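PDB 3PAM: transmembrane protein, which probably takes part in ABC-type oligopeptide import as a family 5 solute-binding protein, of which the crystal holds one domain. Local coordinates for residues Q130-T135 against E159-D164; T12-F17 against N176-I181; P75-P80 against D243-S248; A69-Y74 against D220-A225. All blocks are in the same frame, centred on the assembly; numbering follows the deposited sequence.

Contact 1: Q130-T135 against E159-D164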
loop_
_atom_site.group_PDB
_atom_site.type_symbol
_atom_site.label_atom_id
_atom_site.label_comp_id
_atom_site.label_asym_id
_atom_site.label_seq_id
_atom_site.Cartn_x
_atom_site.Cartn_y
_atom_site.Cartn_z
ATOM N N GLN A 130 -9.234 -1.162 15.715
ATOM C CA GLN A 130 -8.725 0.106 16.183
ATOM C C GLN A 130 -7.190 0.090 16.098
ATOM O O GLN A 130 -6.539 -0.893 16.463
ATOM C CB GLN A 130 -9.225 0.407 17.601
ATOM C CG GLN A 130 -8.585 -0.392 18.752
ATOM C CD GLN A 130 -9.279 -0.175 20.115
ATOM O OE1 GLN A 130 -8.963 -0.853 21.103
ATOM N NE2 GLN A 130 -10.239 0.748 20.163
ATOM N N PHE A 131 -6.625 1.172 15.571
ATOM C CA PHE A 131 -5.199 1.250 15.361
ATOM C C PHE A 131 -4.730 2.691 15.366
ATOM O O PHE A 131 -5.543 3.610 15.300
ATOM C CB PHE A 131 -4.778 0.521 14.077
ATOM C CG PHE A 131 -5.277 1.157 12.807
ATOM C CD1 PHE A 131 -4.491 2.104 12.130
ATOM C CD2 PHE A 131 -6.507 0.777 12.252
ATOM C CE1 PHE A 131 -4.934 2.677 10.940
ATOM C CE2 PHE A 131 -6.950 1.337 11.083
ATOM C CZ PHE A 131 -6.157 2.298 10.417
ATOM N N GLU A 132 -3.418 2.874 15.435
ATOM C CA GLU A 132 -2.800 4.182 15.524
ATOM C C GLU A 132 -2.061 4.518 14.229
ATOM O O GLU A 132 -1.385 3.660 13.647
ATOM C CB GLU A 132 -1.821 4.181 16.696
ATOM C CG GLU A 132 -1.257 5.507 17.084
ATOM C CD GLU A 132 0.063 5.362 17.825
ATOM O OE1 GLU A 132 1.023 4.796 17.245
ATOM O OE2 GLU A 132 0.148 5.811 18.982
ATOM N N ILE A 133 -2.236 5.759 13.771
ATOM C CA ILE A 133 -1.431 6.311 12.678
ATOM C C ILE A 133 -0.446 7.358 13.251
ATOM O O ILE A 133 -0.848 8.356 13.870
ATOM C CB ILE A 133 -2.297 6.918 11.552
ATOM C CG1 ILE A 133 -3.436 5.960 11.179
ATOM C CG2 ILE A 133 -1.452 7.200 10.313
ATOM C CD1 ILE A 133 -4.238 6.370 9.935
HETATM N N MSE A 134 0.838 7.081 13.062
HETATM C CA MSE A 134 1.912 7.912 13.589
HETATM C C MSE A 134 2.375 8.850 12.496
HETATM O O MSE A 134 2.810 8.418 11.427
HETATM C CB MSE A 134 3.080 7.052 14.088
HETATM C CG MSE A 134 4.325 7.839 14.398
HETATM SE SE MSE A 134 5.701 6.714 15.186
HETATM C CE MSE A 134 5.234 7.151 17.023
ATOM N N THR A 135 2.257 10.140 12.758
ATOM C CA THR A 135 2.703 11.126 11.787
ATOM C C THR A 135 3.791 11.964 12.401
ATOM O O THR A 135 3.927 12.017 13.629
ATOM C CB THR A 135 1.564 12.047 11.329
ATOM O OG1 THR A 135 0.946 12.644 12.478
ATOM C CG2 THR A 135 0.530 11.252 10.518
ATOM N N GLU A 159 -6.602 6.084 15.477
ATOM C CA GLU A 159 -6.065 7.106 16.354
ATOM C C GLU A 159 -4.912 7.804 15.613
ATOM O O GLU A 159 -3.986 7.160 15.100
ATOM C CB GLU A 159 -5.629 6.498 17.690
ATOM C CG GLU A 159 -5.063 7.507 18.692
ATOM C CD GLU A 159 -4.605 6.871 19.997
ATOM O OE1 GLU A 159 -5.464 6.573 20.858
ATOM O OE2 GLU A 159 -3.377 6.691 20.168
ATOM N N ILE A 160 -5.005 9.123 15.517
ATOM C CA ILE A 160 -3.970 9.912 14.857
ATOM C C ILE A 160 -2.991 10.494 15.899
ATOM O O ILE A 160 -3.399 11.155 16.846
ATOM C CB ILE A 160 -4.573 11.014 13.944
ATOM C CG1 ILE A 160 -5.619 10.430 12.967
ATOM C CG2 ILE A 160 -3.475 11.744 13.173
ATOM C CD1 ILE A 160 -5.231 9.141 12.216
ATOM N N ARG A 161 -1.705 10.192 15.730
ATOM C CA ARG A 161 -0.649 10.736 16.596
ATOM C C ARG A 161 0.345 11.537 15.770
ATOM O O ARG A 161 0.721 11.123 14.687
ATOM C CB ARG A 161 0.107 9.622 17.320
ATOM C CG ARG A 161 -0.693 8.853 18.357
ATOM C CD ARG A 161 -0.673 9.505 19.723
ATOM N NE ARG A 161 -1.283 8.613 20.711
ATOM C CZ ARG A 161 -1.372 8.846 22.020
ATOM N NH1 ARG A 161 -0.890 9.964 22.551
ATOM N NH2 ARG A 161 -1.958 7.947 22.812
ATOM N N THR A 162 0.751 12.689 16.282
ATOM C CA THR A 162 1.932 13.367 15.768
ATOM C C THR A 162 2.920 13.517 16.909
ATOM O O THR A 162 2.578 14.045 17.970
ATOM C CB THR A 162 1.623 14.736 15.162
ATOM O OG1 THR A 162 0.414 14.655 14.381
ATOM C CG2 THR A 162 2.727 15.135 14.271
ATOM N N VAL A 163 4.138 13.033 16.671
ATOM C CA VAL A 163 5.178 12.968 17.681
ATOM C C VAL A 163 6.461 13.672 17.222
ATOM O O VAL A 163 6.568 14.104 16.056
ATOM C CB VAL A 163 5.517 11.484 18.105
ATOM C CG1 VAL A 163 4.259 10.730 18.580
ATOM C CG2 VAL A 163 6.264 10.721 16.988
ATOM N N ASP A 164 7.422 13.762 18.149
ATOM C CA ASP A 164 8.738 14.339 17.876
ATOM C C ASP A 164 9.566 13.432 16.962
ATOM O O ASP A 164 9.244 12.246 16.765
ATOM C CB ASP A 164 9.502 14.604 19.188
#
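The carboxylate of Glu132 and the guanidinium of Arg161 stand nearly upright to one another, their planes 80° apart, and the salt bridge from Glu132 OE2 to Arg161 NE is long, 3.6 Å. The same OE2 lies nearer the aliphatic Arg161 CG, at 3.2 Å. Arg161 NE gives its hydrogen bond to Glu159 OE2 at 2.9 Å, reaching that carboxylate from above its plane, 48° out of it. A bend at chi2 (-87°) sets the arginine's charge against both acids, probably easing their repulsion; Glu132 also has Arg171 as a partner, through OE1. Beneath these charges runs the parallel ladder of a beta-alpha-beta unit, in which helix 138-152 links strand 130-135 to the edge strand 157-162 of the mixed sheet. Ile133, opposite Ile160, bonds to the residues flanking that partner: its N donates to Glu159 O at 2.6 Å, and its O accepts from Arg161 N at 2.8 Å. On the face turned to helix 138-152, the side chains of Ile133 and Ile160 lie alongside, CD1 to CD1 3.7 Å; beta-branched residues suit a strand face packed under a helix. Thr135 holds OG1 between its backbone N and carbonyl carbon, where the hydroxyl can join its own N-H on Arg161 O, with OG1 at 2.7 Å. Met134, a selenomethionine, brings CE to Val163 CG2, just past the end of strand 157-162, at 3.7 Å.

Contact 2: T12-F17 against N176-I181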
loop_
_atom_site.group_PDB
_atom_site.type_symbol
_atom_site.label_atom_id
_atom_site.label_comp_id
_atom_site.label_asym_id
_atom_site.label_seq_id
_atom_site.Cartn_x
_atom_site.Cartn_y
_atom_site.Cartn_z
ATOM N N THR A 12 2.238 -4.732 8.305
ATOM C CA THR A 12 1.703 -6.070 8.040
ATOM C C THR A 12 2.065 -7.098 9.118
ATOM O O THR A 12 1.523 -8.202 9.133
ATOM C CB THR A 12 2.195 -6.467 6.640
ATOM O OG1 THR A 12 1.124 -6.334 5.702
ATOM C CG2 THR A 12 2.793 -7.806 6.574
ATOM N N ARG A 13 2.968 -6.718 10.030
ATOM C CA ARG A 13 3.365 -7.566 11.160
ATOM C C ARG A 13 2.254 -7.670 12.193
ATOM O O ARG A 13 2.209 -8.630 12.973
ATOM C CB ARG A 13 4.579 -6.971 11.890
ATOM C CG ARG A 13 5.895 -7.150 11.212
ATOM C CD ARG A 13 6.794 -6.000 11.572
ATOM N NE ARG A 13 7.934 -5.944 10.676
ATOM C CZ ARG A 13 8.116 -5.029 9.737
ATOM N NH1 ARG A 13 7.233 -4.050 9.568
ATOM N NH2 ARG A 13 9.202 -5.083 8.976
ATOM N N ARG A 14 1.415 -6.641 12.252
ATOM C CA ARG A 14 0.307 -6.617 13.213
ATOM C C ARG A 14 -0.914 -7.338 12.646
ATOM O O ARG A 14 -1.217 -7.214 11.464
ATOM C CB ARG A 14 -0.046 -5.178 13.581
ATOM C CG ARG A 14 1.167 -4.286 13.888
ATOM C CD ARG A 14 1.347 -3.979 15.357
ATOM N NE ARG A 14 2.733 -3.594 15.659
ATOM C CZ ARG A 14 3.083 -2.612 16.492
ATOM N NH1 ARG A 14 2.161 -1.890 17.110
ATOM N NH2 ARG A 14 4.354 -2.324 16.692
ATOM N N THR A 15 -1.611 -8.074 13.508
ATOM C CA THR A 15 -2.695 -8.958 13.077
ATOM C C THR A 15 -3.820 -8.302 12.283
ATOM O O THR A 15 -4.301 -8.875 11.328
ATOM C CB THR A 15 -3.280 -9.781 14.239
ATOM O OG1 THR A 15 -3.628 -8.915 15.327
ATOM C CG2 THR A 15 -2.264 -10.826 14.694
ATOM N N LEU A 16 -4.223 -7.099 12.659
ATOM C CA LEU A 16 -5.237 -6.367 11.905
ATOM C C LEU A 16 -4.961 -6.163 10.408
ATOM O O LEU A 16 -5.912 -5.973 9.614
ATOM C CB LEU A 16 -5.480 -5.014 12.558
ATOM C CG LEU A 16 -6.304 -5.009 13.835
ATOM C CD1 LEU A 16 -6.177 -3.628 14.440
ATOM C CD2 LEU A 16 -7.742 -5.337 13.526
ATOM N N PHE A 17 -3.684 -6.163 10.026
ATOM C CA PHE A 17 -3.300 -5.949 8.634
ATOM C C PHE A 17 -2.605 -7.136 7.985
ATOM O O PHE A 17 -1.932 -6.965 6.975
ATOM C CB PHE A 17 -2.389 -4.721 8.481
ATOM C CG PHE A 17 -2.906 -3.461 9.133
ATOM C CD1 PHE A 17 -4.190 -2.980 8.862
ATOM C CD2 PHE A 17 -2.082 -2.717 9.971
ATOM C CE1 PHE A 17 -4.655 -1.781 9.451
ATOM C CE2 PHE A 17 -2.545 -1.521 10.560
ATOM C CZ PHE A 17 -3.829 -1.060 10.297
ATOM N N ASN A 176 7.733 0.045 15.359
ATOM C CA ASN A 176 6.758 0.274 16.412
ATOM C C ASN A 176 5.625 1.227 15.986
ATOM O O ASN A 176 5.558 2.372 16.416
ATOM C CB ASN A 176 7.463 0.770 17.670
ATOM C CG ASN A 176 6.561 0.752 18.882
ATOM O OD1 ASN A 176 5.588 -0.013 18.933
ATOM N ND2 ASN A 176 6.859 1.606 19.858
ATOM N N TYR A 177 4.743 0.735 15.123
ATOM C CA TYR A 177 3.665 1.544 14.596
ATOM C C TYR A 177 2.669 0.614 13.950
ATOM O O TYR A 177 3.035 -0.464 13.492
ATOM C CB TYR A 177 4.184 2.562 13.550
ATOM C CG TYR A 177 5.067 1.970 12.475
ATOM C CD1 TYR A 177 4.526 1.416 11.309
ATOM C CD2 TYR A 177 6.454 1.983 12.610
ATOM C CE1 TYR A 177 5.353 0.868 10.316
ATOM C CE2 TYR A 177 7.282 1.446 11.636
ATOM C CZ TYR A 177 6.727 0.877 10.500
ATOM O OH TYR A 177 7.550 0.329 9.546
ATOM N N ASP A 178 1.411 1.025 13.899
ATOM C CA ASP A 178 0.429 0.296 13.120
ATOM C C ASP A 178 0.529 0.728 11.656
ATOM O O ASP A 178 0.478 -0.102 10.729
ATOM C CB ASP A 178 -0.973 0.580 13.669
ATOM C CG ASP A 178 -1.183 0.049 15.090
ATOM O OD1 ASP A 178 -0.675 -1.045 15.414
ATOM O OD2 ASP A 178 -1.889 0.703 15.881
HETATM N N MSE A 179 0.651 2.039 11.455
HETATM C CA MSE A 179 0.618 2.647 10.130
HETATM C C MSE A 179 1.407 3.949 10.202
HETATM O O MSE A 179 1.366 4.632 11.219
HETATM C CB MSE A 179 -0.825 2.918 9.699
HETATM C CG MSE A 179 -1.004 3.367 8.266
HETATM SE SE MSE A 179 -2.876 3.576 7.743
HETATM C CE MSE A 179 -3.403 1.703 7.738
ATOM N N ILE A 180 2.128 4.263 9.128
ATOM C CA ILE A 180 2.815 5.527 8.984
ATOM C C ILE A 180 2.647 6.044 7.559
ATOM O O ILE A 180 2.119 5.341 6.698
ATOM C CB ILE A 180 4.342 5.410 9.282
ATOM C CG1 ILE A 180 4.925 4.215 8.523
ATOM C CG2 ILE A 180 4.594 5.315 10.786
ATOM C CD1 ILE A 180 6.188 4.516 7.805
ATOM N N ILE A 181 3.076 7.288 7.337
ATOM C CA ILE A 181 3.256 7.801 5.987
ATOM C C ILE A 181 4.718 7.645 5.633
ATOM O O ILE A 181 5.593 8.273 6.230
ATOM C CB ILE A 181 2.822 9.283 5.806
ATOM C CG1 ILE A 181 1.469 9.526 6.474
ATOM C CG2 ILE A 181 2.834 9.642 4.324
ATOM C CD1 ILE A 181 0.495 10.393 5.683
#
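Arg14 keeps CG beside its backbone N (chi1 -45°) and then bends at chi2 (-106°), a course that swings the guanidinium across the backbone of 176-178. There Tyr177 O, itself hydrogen-bonded to Asn11 ND2, lies over the centre of one guanidinium face, 3.7 Å from Arg14 CZ. At the edge of the group, near its plane, Asn176 OD1 accepts a weak but straight bond from Arg14 NH2 at 3.4 Å. The neighbouring nitrogen, Arg14 NH1, makes a salt bridge to Asp178 OD1, also at 3.4 Å, with a weak hydrogen bond; the carboxylate is turned 87° from the guanidinium. Asp178 OD2 is held by Glu132 N, a second-shell bond that helps to position Asp178 for the arginine. A long, flat cation suits this place because it can lie under a carbonyl while its nitrogens reach an amide and an acid. Phe17 brings CE2 to 3.3 Å from Asp178 O. Its apolar partner is Met179, a selenomethionine that crosses it at about a right angle, with CE 3.8 Å from Phe17 CZ. The loop 12-17, between strand 5-10 and helix 20-29, is thereby laid against the start of strand 179-184. Met179 continues into Phe8 and Phe10 of strand 5-10, and Phe17 meets Phe131 of strand 130-135 edge-to-face, while Tyr177 packs on Leu172 of helix 165-174.

Contact 3: P75-P80 against D243-S248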
loop_
_atom_site.group_PDB
_atom_site.type_symbol
_atom_site.label_atom_id
_atom_site.label_comp_id
_atom_site.label_asym_id
_atom_site.label_seq_id
_atom_site.Cartn_x
_atom_site.Cartn_y
_atom_site.Cartn_z
ATOM N N PRO A 75 0.633 -18.229 -8.143
ATOM C CA PRO A 75 -0.723 -17.982 -8.656
ATOM C C PRO A 75 -1.545 -16.995 -7.816
ATOM O O PRO A 75 -2.466 -16.358 -8.336
ATOM C CB PRO A 75 -1.388 -19.376 -8.627
ATOM C CG PRO A 75 -0.371 -20.325 -7.993
ATOM C CD PRO A 75 0.713 -19.498 -7.390
ATOM N N ASP A 76 -1.223 -16.881 -6.532
ATOM C CA ASP A 76 -1.990 -16.008 -5.638
ATOM C C ASP A 76 -1.411 -14.583 -5.566
ATOM O O ASP A 76 -1.973 -13.718 -4.890
ATOM C CB ASP A 76 -2.041 -16.614 -4.235
ATOM C CG ASP A 76 -2.694 -17.995 -4.207
ATOM O OD1 ASP A 76 -3.677 -18.231 -4.959
ATOM O OD2 ASP A 76 -2.232 -18.841 -3.395
ATOM N N ALA A 77 -0.304 -14.350 -6.269
ATOM C CA ALA A 77 0.435 -13.091 -6.160
ATOM C C ALA A 77 -0.254 -11.894 -6.821
ATOM O O ALA A 77 -0.258 -10.796 -6.272
ATOM C CB ALA A 77 1.862 -13.259 -6.702
ATOM N N VAL A 78 -0.828 -12.093 -7.998
ATOM C CA VAL A 78 -1.339 -10.963 -8.763
ATOM C C VAL A 78 -2.830 -11.098 -9.012
ATOM O O VAL A 78 -3.317 -12.202 -9.263
ATOM C CB VAL A 78 -0.533 -10.762 -10.087
ATOM C CG1 VAL A 78 -0.982 -9.510 -10.834
ATOM C CG2 VAL A 78 0.972 -10.654 -9.784
ATOM N N LEU A 79 -3.546 -9.978 -8.897
ATOM C CA LEU A 79 -4.966 -9.900 -9.237
ATOM C C LEU A 79 -5.118 -9.868 -10.744
ATOM O O LEU A 79 -4.349 -9.179 -11.412
ATOM C CB LEU A 79 -5.624 -8.644 -8.659
ATOM C CG LEU A 79 -5.837 -8.543 -7.154
ATOM C CD1 LEU A 79 -6.085 -7.098 -6.748
ATOM C CD2 LEU A 79 -6.992 -9.440 -6.697
ATOM N N PRO A 80 -6.116 -10.605 -11.272
ATOM C CA PRO A 80 -6.466 -10.650 -12.683
ATOM C C PRO A 80 -6.516 -9.274 -13.341
ATOM O O PRO A 80 -5.977 -9.115 -14.430
ATOM C CB PRO A 80 -7.860 -11.322 -12.693
ATOM C CG PRO A 80 -8.218 -11.574 -11.243
ATOM C CD PRO A 80 -6.932 -11.554 -10.490
ATOM N N ASP A 243 5.984 -4.767 -9.624
ATOM C CA ASP A 243 4.931 -3.761 -9.474
ATOM C C ASP A 243 3.541 -4.422 -9.322
ATOM O O ASP A 243 2.741 -4.022 -8.488
ATOM C CB ASP A 243 4.934 -2.807 -10.672
ATOM C CG ASP A 243 4.052 -1.594 -10.451
ATOM O OD1 ASP A 243 4.039 -1.077 -9.318
ATOM O OD2 ASP A 243 3.365 -1.148 -11.405
ATOM N N ARG A 244 3.345 -5.462 -10.096
ATOM C CA ARG A 244 2.123 -6.189 -10.181
ATOM C C ARG A 244 1.760 -6.914 -8.901
ATOM O O ARG A 244 0.635 -6.976 -8.523
ATOM C CB ARG A 244 2.224 -7.160 -11.334
ATOM C CG ARG A 244 1.480 -6.703 -12.528
ATOM C CD ARG A 244 1.850 -7.332 -13.869
ATOM N NE ARG A 244 1.096 -6.587 -14.852
ATOM C CZ ARG A 244 1.551 -6.096 -15.976
ATOM N NH1 ARG A 244 2.773 -6.324 -16.356
ATOM N NH2 ARG A 244 0.745 -5.387 -16.717
ATOM N N ILE A 245 2.759 -7.453 -8.251
ATOM C CA ILE A 245 2.675 -8.085 -6.944
ATOM C C ILE A 245 2.469 -7.074 -5.837
ATOM O O ILE A 245 1.707 -7.321 -4.903
ATOM C CB ILE A 245 3.946 -8.903 -6.646
ATOM C CG1 ILE A 245 4.039 -10.057 -7.640
ATOM C CG2 ILE A 245 3.935 -9.430 -5.199
ATOM C CD1 ILE A 245 5.238 -10.909 -7.471
ATOM N N LEU A 246 3.147 -5.940 -5.920
ATOM C CA LEU A 246 3.079 -4.980 -4.837
ATOM C C LEU A 246 1.756 -4.252 -4.876
ATOM O O LEU A 246 1.141 -3.977 -3.845
ATOM C CB LEU A 246 4.249 -4.018 -4.917
ATOM C CG LEU A 246 5.619 -4.675 -4.755
ATOM C CD1 LEU A 246 6.704 -3.616 -4.861
ATOM C CD2 LEU A 246 5.696 -5.376 -3.436
ATOM N N ILE A 247 1.301 -3.948 -6.079
ATOM C CA ILE A 247 -0.062 -3.454 -6.255
ATOM C C ILE A 247 -1.081 -4.442 -5.675
ATOM O O ILE A 247 -2.014 -4.045 -4.971
ATOM C CB ILE A 247 -0.354 -3.155 -7.746
ATOM C CG1 ILE A 247 0.481 -1.963 -8.204
ATOM C CG2 ILE A 247 -1.855 -2.902 -8.007
ATOM C CD1 ILE A 247 0.661 -1.897 -9.706
ATOM N N SER A 248 -0.903 -5.728 -5.964
ATOM C CA SER A 248 -1.877 -6.737 -5.529
ATOM C C SER A 248 -1.786 -6.986 -4.046
ATOM O O SER A 248 -2.725 -7.497 -3.441
ATOM C CB SER A 248 -1.674 -8.058 -6.268
ATOM O OG SER A 248 -1.950 -7.888 -7.632
#
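Val78 docks the loop 75-80 onto one side of helix 232-249, just ahead of Leu79, the N-cap residue of helix 80-84. Its CB stands 4.0 Å from Ser248 OG, and from there the two methyls part. CG1, anti to the backbone N (chi1 -175°), settles against the surface of the helix, 3.8 Å from Arg244 O and close to the CB of that arginine. CG2 also lies near Arg244 but reaches on to Ile245 CG1, likewise at 3.8 Å, the valine and isoleucine side chains crossing at about a right angle. A short, branched residue suits the place because its two methyls can straddle Arg244 while one touches Ser248 and the other Ile245. Ala77 adds its methyl to the same isoleucine, and Ile245 carries the apolar layer on to Ala218, Ile219 and Met222 of helix 217-228. The arginine contributes its CB to this surface, while its extended chain leads the charged end away to a salt bridge with Glu67 and a hydrogen bond to Val82 O. Serine suits the remaining position since its hydroxyl can both give and receive; its CB lies 3.1 Å from Ala77 O. Ser248 OG donates to Arg244 O one turn back at 2.9 Å, and that carbonyl also accepts from Ser248 N. In turn the loop backbone comes to the hydroxyl: Leu79 N donates to Ser248 OG at 2.9 Å with an N-H...O angle of 165°.

Contact 4: A69-Y74 against D220-A225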
loop_
_atom_site.group_PDB
_atom_site.type_symbol
_atom_site.label_atom_id
_atom_site.label_comp_id
_atom_site.label_asym_id
_atom_site.label_seq_id
_atom_site.Cartn_x
_atom_site.Cartn_y
_atom_site.Cartn_z
ATOM N N ALA A 69 5.688 -16.008 -17.499
ATOM C CA ALA A 69 6.635 -17.052 -17.129
ATOM C C ALA A 69 7.278 -16.773 -15.754
ATOM O O ALA A 69 7.485 -17.703 -14.957
ATOM C CB ALA A 69 7.697 -17.203 -18.205
ATOM N N LEU A 70 7.580 -15.504 -15.473
ATOM C CA LEU A 70 8.183 -15.152 -14.190
ATOM C C LEU A 70 7.234 -15.490 -13.050
ATOM O O LEU A 70 7.665 -15.988 -12.003
ATOM C CB LEU A 70 8.558 -13.665 -14.142
ATOM C CG LEU A 70 9.791 -13.266 -14.955
ATOM C CD1 LEU A 70 9.748 -11.779 -15.293
ATOM C CD2 LEU A 70 11.089 -13.648 -14.249
ATOM N N LEU A 71 5.949 -15.227 -13.283
ATOM C CA LEU A 71 4.903 -15.357 -12.266
ATOM C C LEU A 71 4.257 -16.738 -12.132
ATOM O O LEU A 71 3.620 -17.018 -11.116
ATOM C CB LEU A 71 3.817 -14.302 -12.493
ATOM C CG LEU A 71 4.341 -12.887 -12.245
ATOM C CD1 LEU A 71 3.284 -11.856 -12.465
ATOM C CD2 LEU A 71 4.944 -12.745 -10.852
ATOM N N ALA A 72 4.419 -17.595 -13.140
ATOM C CA ALA A 72 3.772 -18.915 -13.149
ATOM C C ALA A 72 3.784 -19.626 -11.795
ATOM O O ALA A 72 2.741 -20.100 -11.358
ATOM C CB ALA A 72 4.356 -19.818 -14.246
ATOM N N PRO A 73 4.953 -19.686 -11.119
ATOM C CA PRO A 73 5.026 -20.376 -9.832
ATOM C C PRO A 73 4.184 -19.752 -8.713
ATOM O O PRO A 73 4.029 -20.366 -7.645
ATOM C CB PRO A 73 6.512 -20.280 -9.478
ATOM C CG PRO A 73 7.209 -20.127 -10.770
ATOM C CD PRO A 73 6.297 -19.309 -11.606
ATOM N N TYR A 74 3.633 -18.561 -8.952
ATOM C CA TYR A 74 3.020 -17.776 -7.878
ATOM C C TYR A 74 1.625 -17.319 -8.260
ATOM O O TYR A 74 1.433 -16.160 -8.623
ATOM C CB TYR A 74 3.924 -16.584 -7.494
ATOM C CG TYR A 74 5.361 -16.991 -7.310
ATOM C CD1 TYR A 74 5.793 -17.571 -6.117
ATOM C CD2 TYR A 74 6.278 -16.857 -8.351
ATOM C CE1 TYR A 74 7.112 -17.974 -5.953
ATOM C CE2 TYR A 74 7.603 -17.268 -8.202
ATOM C CZ TYR A 74 8.004 -17.817 -7.003
ATOM O OH TYR A 74 9.288 -18.239 -6.851
ATOM N N ASP A 220 10.522 -11.896 -3.476
ATOM C CA ASP A 220 11.947 -12.211 -3.455
ATOM C C ASP A 220 12.412 -12.718 -4.808
ATOM O O ASP A 220 13.458 -12.287 -5.295
ATOM C CB ASP A 220 12.279 -13.247 -2.370
ATOM C CG ASP A 220 12.132 -12.689 -0.972
ATOM O OD1 ASP A 220 11.614 -11.557 -0.818
ATOM O OD2 ASP A 220 12.532 -13.387 -0.016
ATOM N N ALA A 221 11.630 -13.627 -5.397
ATOM C CA ALA A 221 11.870 -14.135 -6.740
ATOM C C ALA A 221 11.964 -13.045 -7.815
ATOM O O ALA A 221 12.862 -13.089 -8.644
ATOM C CB ALA A 221 10.816 -15.205 -7.132
HETATM N N MSE A 222 11.034 -12.088 -7.814
HETATM C CA MSE A 222 11.087 -10.975 -8.766
HETATM C C MSE A 222 12.346 -10.114 -8.553
HETATM O O MSE A 222 12.990 -9.713 -9.515
HETATM C CB MSE A 222 9.841 -10.108 -8.689
HETATM C CG MSE A 222 8.558 -10.769 -9.186
HETATM SE SE MSE A 222 8.817 -11.915 -10.747
HETATM C CE MSE A 222 9.079 -13.652 -9.881
ATOM N N ILE A 223 12.690 -9.865 -7.290
ATOM C CA ILE A 223 13.856 -9.063 -6.964
ATOM C C ILE A 223 15.109 -9.741 -7.506
ATOM O O ILE A 223 15.961 -9.075 -8.086
ATOM C CB ILE A 223 13.989 -8.791 -5.451
ATOM C CG1 ILE A 223 12.830 -7.925 -4.955
ATOM C CG2 ILE A 223 15.301 -8.041 -5.151
ATOM C CD1 ILE A 223 12.690 -7.915 -3.449
ATOM N N THR A 224 15.193 -11.058 -7.331
ATOM C CA THR A 224 16.287 -11.850 -7.858
ATOM C C THR A 224 16.330 -11.789 -9.371
ATOM O O THR A 224 17.420 -11.774 -9.957
ATOM C CB THR A 224 16.214 -13.325 -7.388
ATOM O OG1 THR A 224 16.539 -13.393 -5.994
ATOM C CG2 THR A 224 17.216 -14.222 -8.161
ATOM N N ALA A 225 15.156 -11.741 -9.999
ATOM C CA ALA A 225 15.056 -11.658 -11.459
ATOM C C ALA A 225 15.530 -10.302 -12.005
ATOM O O ALA A 225 16.187 -10.238 -13.045
ATOM C CB ALA A 225 13.626 -11.986 -11.938
#
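Leu71 O accepts the backbone N-H of Tyr74 at 2.7 Å, closing a type I beta turn that sets Leu71 against Met222 and Tyr74 against Ala221 of helix 217-228. Tyr74 projects its ring to Ala221, whose CB lies 3.4 Å from the phenolic OH and 3.8 Å from Tyr74 CZ. Pro73 CB rests on one face of that ring, toward its rim, which probably helps to hold the tyrosine's orientation. Alanine serves well at 221 because a single methyl lets a large aromatic come right up to the helix; the ring also reaches Pro217 and Ala218 of the first turn. Here the last part of the helix that includes Leu70, and the turn after it, pack on helix 217-228 mainly through apolar groups, with no hydrogen bond between the two segments. The long, flexible side chain of Met222, a selenomethionine, reaches across to helix 65-71. Bends at chi2 (-38°) and chi3 (93°) carry its selenium between two leucines, 3.8 Å from Leu70 CB and 4.0 Å from Leu71 CD2. Beyond the selenium, Met222 CE ends 3.5 Å from Leu70 O. Helix 232-249 packs against this pair too, for Ile245 touches both Leu71 and Met222. One helical turn after Ala221, on the same side of the helix, Ala225 offers another small methyl: Leu70 sends CD2 past the selenomethionine to Ala225 CB at 3.8 Å.

Overall arrangement
The four contacts form two touching pairs. Contacts 1 and 2 meet in the mixed sheet, where strands 130-135 and 179-184 are neighbours and Met134 N pairs with Met179 O at 3.1 Å. Contacts 3 and 4 adjoin in the helical part, with Val78 CG2 3.7 Å from Leu71 CD1. The pairs stay apart; the centres of contacts 1 and 4 are about 36 Å from each other and those of contacts 2 and 3 about 21 Å. On the sheet side, bound ethanol, probably from the crystallisation liquor, lies about 3 Å from the side chain of Arg14 and also of Glu132, whether or not it is the same molecule.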